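Local coordinates for TCP pilus virulence regulatory protein (Vibrio cholerae serotype O1, PDB 5SUW) that probably activates transcription of virulence genes, including those of the toxin-coregulated pilus, as an AraC-family DNA-binding regulator, at residues V11-K16 with N78-V83; F17-F22 with S70-S75. All coordinates share one frame; numbering follows the deposited sequence.

Contact 1 (V11-K16 with N78-V83); sequences VYRMSK and NINVSV. With 70G (3-[(1R)-8-methyl-1,2,3,4-tetrahydronaphthalen-1-yl]propanoic acid), chain B.
Y12 and M14 pair with V81 and I79 in an antiparallel β-sheet of the cupin-like N-terminal domain, where strand 7-14 lies outermost and strand 79-86 separates it from strand 31-35. Y12 forms a hydrogen-bonded pair with V81: its N donates to V81 O and its O accepts from V81 N, both at 2.8 Å. At M14 the pairing is less even. I79 N donates to M14 O at 2.9 Å, but the return from M14 N to I79 O is weak, bent to 117° at the hydrogen.

Y12, M14, I79 and V81 share the face turned to the ligand. With CG anti to its carbonyl carbon (chi1 -53°), the Y12 ring meets V83 at its edge, CE1 lying 3.6 Å from V83 CG2, while one face takes the methyl group of 70G, C01, over its centre. The Y12 hydroxyl is hydrogen-bonded to Y266 in helix 263-270, which joins this wall of the ligand pocket to the C-terminal part of the chain. M14 runs out extended, passing V81 with its sulfur, SD, 4.0 Å from V81 CG2. V81 CG1 in turn reaches the aromatic ring of the ligand, 3.8 Å from 70G C15.

N78, just ahead of its strand, covers the end of the pairing. Its OD1 lies against S15, 3.8 Å from S15 CA. Its amide stands almost perpendicular to the R13 guanidinium, planes 87° apart, and N78 ND2 approaches R13 NH2 to 3.1 Å, a meeting of two donors without a hydrogen bond.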
loop_
_atom_site.group_PDB
_atom_site.type_symbol
_atom_site.label_atom_id
_atom_site.label_comp_id
_atom_site.label_asym_id
_atom_site.label_seq_id
_atom_site.Cartn_x
_atom_site.Cartn_y
_atom_site.Cartn_z
ATOM N N VAL A 11 -9.834 9.776 1.686
ATOM C CA VAL A 11 -10.242 10.369 0.419
ATOM C C VAL A 11 -9.450 11.652 0.212
ATOM O O VAL A 11 -9.534 12.576 1.030
ATOM C CB VAL A 11 -11.750 10.659 0.373
ATOM C CG1 VAL A 11 -12.109 11.325 -0.943
ATOM C CG2 VAL A 11 -12.526 9.380 0.529
ATOM N N TYR A 12 -8.711 11.719 -0.894
ATOM C CA TYR A 12 -7.884 12.864 -1.241
ATOM C C TYR A 12 -8.472 13.608 -2.432
ATOM O O TYR A 12 -8.877 12.991 -3.421
ATOM C CB TYR A 12 -6.466 12.421 -1.573
ATOM C CG TYR A 12 -5.833 11.572 -0.502
ATOM C CD1 TYR A 12 -5.963 10.197 -0.516
ATOM C CD2 TYR A 12 -5.103 12.150 0.525
ATOM C CE1 TYR A 12 -5.381 9.421 0.455
ATOM C CE2 TYR A 12 -4.512 11.383 1.500
ATOM C CZ TYR A 12 -4.652 10.022 1.465
ATOM O OH TYR A 12 -4.068 9.250 2.445
ATOM N N ARG A 13 -8.507 14.932 -2.335
ATOM C CA ARG A 13 -8.985 15.783 -3.415
ATOM C C ARG A 13 -7.824 16.119 -4.351
ATOM O O ARG A 13 -6.665 16.204 -3.935
ATOM C CB ARG A 13 -9.619 17.064 -2.853
ATOM C CG ARG A 13 -10.557 17.834 -3.800
ATOM C CD ARG A 13 -10.427 19.326 -3.539
ATOM N NE ARG A 13 -11.547 20.128 -4.028
ATOM C CZ ARG A 13 -11.656 21.442 -3.826
ATOM N NH1 ARG A 13 -10.709 22.084 -3.151
ATOM N NH2 ARG A 13 -12.701 22.120 -4.296
ATOM N N MET A 14 -8.149 16.307 -5.629
ATOM C CA MET A 14 -7.130 16.428 -6.668
ATOM C C MET A 14 -7.659 17.361 -7.747
ATOM O O MET A 14 -8.611 17.014 -8.459
ATOM C CB MET A 14 -6.791 15.051 -7.225
ATOM C CG MET A 14 -5.708 14.994 -8.277
ATOM S SD MET A 14 -5.120 13.288 -8.324
ATOM C CE MET A 14 -3.926 13.377 -9.641
ATOM N N SER A 15 -7.060 18.545 -7.863
ATOM C CA SER A 15 -7.539 19.550 -8.798
ATOM C C SER A 15 -6.947 19.310 -10.187
ATOM O O SER A 15 -6.111 18.422 -10.389
ATOM C CB SER A 15 -7.208 20.943 -8.278
ATOM O OG SER A 15 -5.922 20.932 -7.678
ATOM N N LYS A 16 -7.376 20.126 -11.155
ATOM C CA LYS A 16 -7.027 19.889 -12.550
ATOM C C LYS A 16 -5.514 19.899 -12.761
ATOM O O LYS A 16 -4.807 20.811 -12.323
ATOM C CB LYS A 16 -7.707 20.923 -13.460
ATOM C CG LYS A 16 -7.377 22.390 -13.177
ATOM C CD LYS A 16 -8.092 23.317 -14.173
ATOM C CE LYS A 16 -7.797 24.801 -13.913
ATOM N NZ LYS A 16 -8.050 25.665 -15.111
ATOM N N ASN A 78 -12.860 18.624 -10.323
ATOM C CA ASN A 78 -11.982 18.035 -9.327
ATOM C C ASN A 78 -12.279 16.551 -9.173
ATOM O O ASN A 78 -13.371 16.062 -9.476
ATOM C CB ASN A 78 -12.126 18.753 -7.992
ATOM C CG ASN A 78 -11.796 20.220 -8.098
ATOM O OD1 ASN A 78 -11.134 20.647 -9.042
ATOM N ND2 ASN A 78 -12.263 21.008 -7.129
ATOM N N ILE A 79 -11.268 15.829 -8.710
ATOM C CA ILE A 79 -11.302 14.377 -8.621
ATOM C C ILE A 79 -11.017 13.993 -7.177
ATOM O O ILE A 79 -10.075 14.510 -6.565
ATOM C CB ILE A 79 -10.270 13.730 -9.569
ATOM C CG1 ILE A 79 -10.708 13.836 -11.031
ATOM C CG2 ILE A 79 -10.008 12.286 -9.192
ATOM C CD1 ILE A 79 -9.651 13.322 -12.010
ATOM N N ASN A 80 -11.817 13.090 -6.633
ATOM C CA ASN A 80 -11.526 12.495 -5.337
ATOM C C ASN A 80 -10.935 11.107 -5.547
ATOM O O ASN A 80 -11.547 10.260 -6.212
ATOM C CB ASN A 80 -12.783 12.425 -4.476
ATOM C CG ASN A 80 -13.244 13.782 -4.041
ATOM O OD1 ASN A 80 -14.374 14.177 -4.311
ATOM N ND2 ASN A 80 -12.356 14.525 -3.388
ATOM N N VAL A 81 -9.742 10.887 -4.988
ATOM C CA VAL A 81 -9.114 9.575 -4.951
ATOM C C VAL A 81 -9.408 8.936 -3.601
ATOM O O VAL A 81 -9.127 9.532 -2.549
ATOM C CB VAL A 81 -7.599 9.681 -5.185
ATOM C CG1 VAL A 81 -7.011 8.294 -5.386
ATOM C CG2 VAL A 81 -7.329 10.591 -6.359
ATOM N N SER A 82 -9.975 7.728 -3.628
ATOM C CA SER A 82 -10.254 6.948 -2.428
ATOM C C SER A 82 -9.204 5.861 -2.276
ATOM O O SER A 82 -8.905 5.150 -3.235
ATOM C CB SER A 82 -11.650 6.311 -2.478
ATOM O OG SER A 82 -12.633 7.288 -2.744
ATOM N N VAL A 83 -8.668 5.721 -1.069
ATOM C CA VAL A 83 -7.664 4.710 -0.756
ATOM C C VAL A 83 -8.164 3.854 0.398
ATOM O O VAL A 83 -8.618 4.382 1.422
ATOM C CB VAL A 83 -6.312 5.343 -0.390
ATOM C CG1 VAL A 83 -5.243 4.232 -0.197
ATOM C CG2 VAL A 83 -5.897 6.364 -1.451
HETATM C C10 70G B . -1.224 7.155 1.375
HETATM C C11 70G B . -1.137 5.903 2.260
HETATM C C14 70G B . -3.150 7.901 -4.272
HETATM C C15 70G B . -3.485 9.206 -4.138
HETATM C C01 70G B . -1.807 10.224 -0.797
HETATM C C02 70G B . -2.273 9.354 -2.016
HETATM C C03 70G B . -1.926 8.002 -2.161
HETATM C C04 70G B . -2.362 7.277 -3.295
HETATM C C05 70G B . -2.023 5.783 -3.524
HETATM C C06 70G B . -1.169 5.114 -2.441
HETATM C C07 70G B . -0.311 6.151 -1.623
HETATM C C08 70G B . -1.062 7.322 -1.105
HETATM C C09 70G B . -1.892 6.846 0.043
HETATM O O12 70G B . 0.005 5.561 2.802
HETATM O O13 70G B . -2.092 5.224 2.450
HETATM C C16 70G B . -3.048 9.960 -2.988
#

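Contact 2 (F17-F22 with S70-S75); sequences FDTYIF and SLTSLS. With 70G (3-[(1R)-8-methyl-1,2,3,4-tetrahydronaphthalen-1-yl]propanoic acid), chain B.
L71 O is approached by two successive residues of the facing strand: Y20 N donates to it at 2.9 Å, and T19 CA adds a CA-H...O contact at 3.3 Å. The return bond, L71 N to Y20 O, completes this hydrogen-bonded antiparallel pair. Next to it, T19 and T72 form a non-hydrogen-bonded pair whose side chains cross and join through their hydroxyls, T19 OG1 to T72 OG1 at 3.1 Å. Just before strand 19-26 begins, D18 O accepts a nearly straight bond from S73 N (3.2 Å), and D18 turns its carboxylate back so that OD1 receives T19 N through the anti lone pair. The closing bond from F17 N to S73 O is weak.

Y20 and F22 each turn a ring face to 70G, Y20 to the aromatic carbon C16 and F22 to the saturated carbon C07, both off toward the rim; F22 CZ also comes to 3.4 Å from 70G C03. Y20 OH is hydrogen-bonded to R13 O, which fixes the far end of that ring. Strand 19-26 is outermost in a four-stranded sheet of the cupin-like domain, with 66-73 between it and 40-44, while Y20 packs on Y12 and M14 of strand 7-14.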
loop_
_atom_site.group_PDB
_atom_site.type_symbol
_atom_site.label_atom_id
_atom_site.label_comp_id
_atom_site.label_asym_id
_atom_site.label_seq_id
_atom_site.Cartn_x
_atom_site.Cartn_y
_atom_site.Cartn_z
ATOM N N PHE A 17 -5.027 18.844 -13.410
ATOM C CA PHE A 17 -3.645 18.718 -13.865
ATOM C C PHE A 17 -2.640 18.759 -12.717
ATOM O O PHE A 17 -1.465 19.046 -12.933
ATOM C CB PHE A 17 -3.314 19.778 -14.930
ATOM C CG PHE A 17 -4.282 19.792 -16.090
ATOM C CD1 PHE A 17 -5.165 20.851 -16.273
ATOM C CD2 PHE A 17 -4.333 18.720 -16.983
ATOM C CE1 PHE A 17 -6.062 20.852 -17.334
ATOM C CE2 PHE A 17 -5.232 18.715 -18.044
ATOM C CZ PHE A 17 -6.097 19.780 -18.216
ATOM N N ASP A 18 -3.061 18.453 -11.497
ATOM C CA ASP A 18 -2.093 18.312 -10.427
ATOM C C ASP A 18 -1.721 16.846 -10.264
ATOM O O ASP A 18 -2.438 15.942 -10.695
ATOM C CB ASP A 18 -2.626 18.880 -9.116
ATOM C CG ASP A 18 -1.527 19.505 -8.260
ATOM O OD1 ASP A 18 -0.478 18.855 -8.040
ATOM O OD2 ASP A 18 -1.708 20.664 -7.823
ATOM N N THR A 19 -0.573 16.618 -9.646
ATOM C CA THR A 19 0.049 15.308 -9.697
ATOM C C THR A 19 0.489 14.892 -8.308
ATOM O O THR A 19 1.087 15.686 -7.578
ATOM C CB THR A 19 1.254 15.310 -10.645
ATOM O OG1 THR A 19 0.851 15.780 -11.941
ATOM C CG2 THR A 19 1.828 13.917 -10.759
ATOM N N TYR A 20 0.159 13.660 -7.945
ATOM C CA TYR A 20 0.772 12.976 -6.822
ATOM C C TYR A 20 1.960 12.165 -7.337
ATOM O O TYR A 20 1.880 11.549 -8.406
ATOM C CB TYR A 20 -0.254 12.072 -6.138
ATOM C CG TYR A 20 -1.328 12.820 -5.383
ATOM C CD1 TYR A 20 -1.000 13.797 -4.455
ATOM C CD2 TYR A 20 -2.678 12.537 -5.588
ATOM C CE1 TYR A 20 -1.986 14.477 -3.754
ATOM C CE2 TYR A 20 -3.666 13.209 -4.897
ATOM C CZ TYR A 20 -3.318 14.183 -3.983
ATOM O OH TYR A 20 -4.299 14.865 -3.291
ATOM N N ILE A 21 3.075 12.193 -6.603
ATOM C CA ILE A 21 4.297 11.521 -7.041
ATOM C C ILE A 21 4.895 10.748 -5.868
ATOM O O ILE A 21 5.215 11.336 -4.826
ATOM C CB ILE A 21 5.332 12.498 -7.615
ATOM C CG1 ILE A 21 4.731 13.301 -8.759
ATOM C CG2 ILE A 21 6.543 11.730 -8.126
ATOM C CD1 ILE A 21 5.663 14.359 -9.327
ATOM N N PHE A 22 5.080 9.441 -6.051
ATOM C CA PHE A 22 5.536 8.559 -4.989
ATOM C C PHE A 22 6.822 7.863 -5.402
ATOM O O PHE A 22 6.910 7.290 -6.492
ATOM C CB PHE A 22 4.457 7.546 -4.639
ATOM C CG PHE A 22 3.125 8.182 -4.392
ATOM C CD1 PHE A 22 2.925 8.992 -3.262
ATOM C CD2 PHE A 22 2.076 8.008 -5.300
ATOM C CE1 PHE A 22 1.691 9.609 -3.024
ATOM C CE2 PHE A 22 0.830 8.620 -5.073
ATOM C CZ PHE A 22 0.637 9.428 -3.937
ATOM N N SER A 70 3.411 7.959 -10.471
ATOM C CA SER A 70 2.716 9.220 -10.338
ATOM C C SER A 70 1.288 9.052 -10.831
ATOM O O SER A 70 0.978 8.194 -11.664
ATOM C CB SER A 70 3.413 10.343 -11.106
ATOM O OG SER A 70 3.559 10.018 -12.476
ATOM N N LEU A 71 0.417 9.887 -10.283
ATOM C CA LEU A 71 -0.980 9.941 -10.674
ATOM C C LEU A 71 -1.287 11.388 -11.009
ATOM O O LEU A 71 -1.074 12.268 -10.164
ATOM C CB LEU A 71 -1.872 9.435 -9.544
ATOM C CG LEU A 71 -3.324 9.174 -9.878
ATOM C CD1 LEU A 71 -3.383 7.981 -10.803
ATOM C CD2 LEU A 71 -4.058 8.900 -8.580
ATOM N N THR A 72 -1.772 11.635 -12.231
ATOM C CA THR A 72 -2.054 12.985 -12.716
ATOM C C THR A 72 -3.510 13.106 -13.142
ATOM O O THR A 72 -4.020 12.249 -13.868
ATOM C CB THR A 72 -1.169 13.375 -13.911
ATOM O OG1 THR A 72 0.217 13.182 -13.596
ATOM C CG2 THR A 72 -1.408 14.838 -14.284
ATOM N N SER A 73 -4.157 14.193 -12.727
ATOM C CA SER A 73 -5.526 14.479 -13.128
ATOM C C SER A 73 -5.545 15.013 -14.553
ATOM O O SER A 73 -4.860 15.995 -14.853
ATOM C CB SER A 73 -6.149 15.499 -12.184
ATOM O OG SER A 73 -7.355 16.001 -12.737
ATOM N N LEU A 74 -6.323 14.370 -15.431
ATOM C CA LEU A 74 -6.574 14.880 -16.777
ATOM C C LEU A 74 -7.994 15.422 -16.936
ATOM O O LEU A 74 -8.512 15.494 -18.054
ATOM C CB LEU A 74 -6.297 13.814 -17.842
ATOM C CG LEU A 74 -5.009 12.992 -17.744
ATOM C CD1 LEU A 74 -5.027 11.834 -18.735
ATOM C CD2 LEU A 74 -3.811 13.880 -17.989
ATOM N N SER A 75 -8.633 15.801 -15.827
ATOM C CA SER A 75 -9.962 16.395 -15.826
ATOM C C SER A 75 -9.865 17.815 -15.294
ATOM O O SER A 75 -8.878 18.188 -14.655
ATOM C CB SER A 75 -10.940 15.586 -14.970
ATOM O OG SER A 75 -11.166 14.310 -15.546
HETATM C C10 70G B . -1.224 7.155 1.375
HETATM C C11 70G B . -1.137 5.903 2.260
HETATM C C14 70G B . -3.150 7.901 -4.272
HETATM C C15 70G B . -3.485 9.206 -4.138
HETATM C C01 70G B . -1.807 10.224 -0.797
HETATM C C02 70G B . -2.273 9.354 -2.016
HETATM C C03 70G B . -1.926 8.002 -2.161
HETATM C C04 70G B . -2.362 7.277 -3.295
HETATM C C05 70G B . -2.023 5.783 -3.524
HETATM C C06 70G B . -1.169 5.114 -2.441
HETATM C C07 70G B . -0.311 6.151 -1.623
HETATM C C08 70G B . -1.062 7.322 -1.105
HETATM C C09 70G B . -1.892 6.846 0.043
HETATM O O12 70G B . 0.005 5.561 2.802
HETATM O O13 70G B . -2.092 5.224 2.450
HETATM C C16 70G B . -3.048 9.960 -2.988
#

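In the fold
From the N terminus, strand 7-14 runs along the margin of the five-stranded sheet, and the chain passes through a short connection into strand 19-26, at the margin of the four-stranded sheet. Contact 2 closes the inner loop when strand 66-73 returns to 19-26. Another short connection leads into strand 79-86, which closes the outer loop on 7-14 as contact 1, so contact 2 is nested inside contact 1. Each contact pairs strands within one sheet; the centres of the two contacts lie about 10 Å apart, and the sheets meet where strand 7-14 packs against strands 19-26 and 66-73. Both contacts line the site of 70G, which is also hydrogen-bonded to K31 and K230.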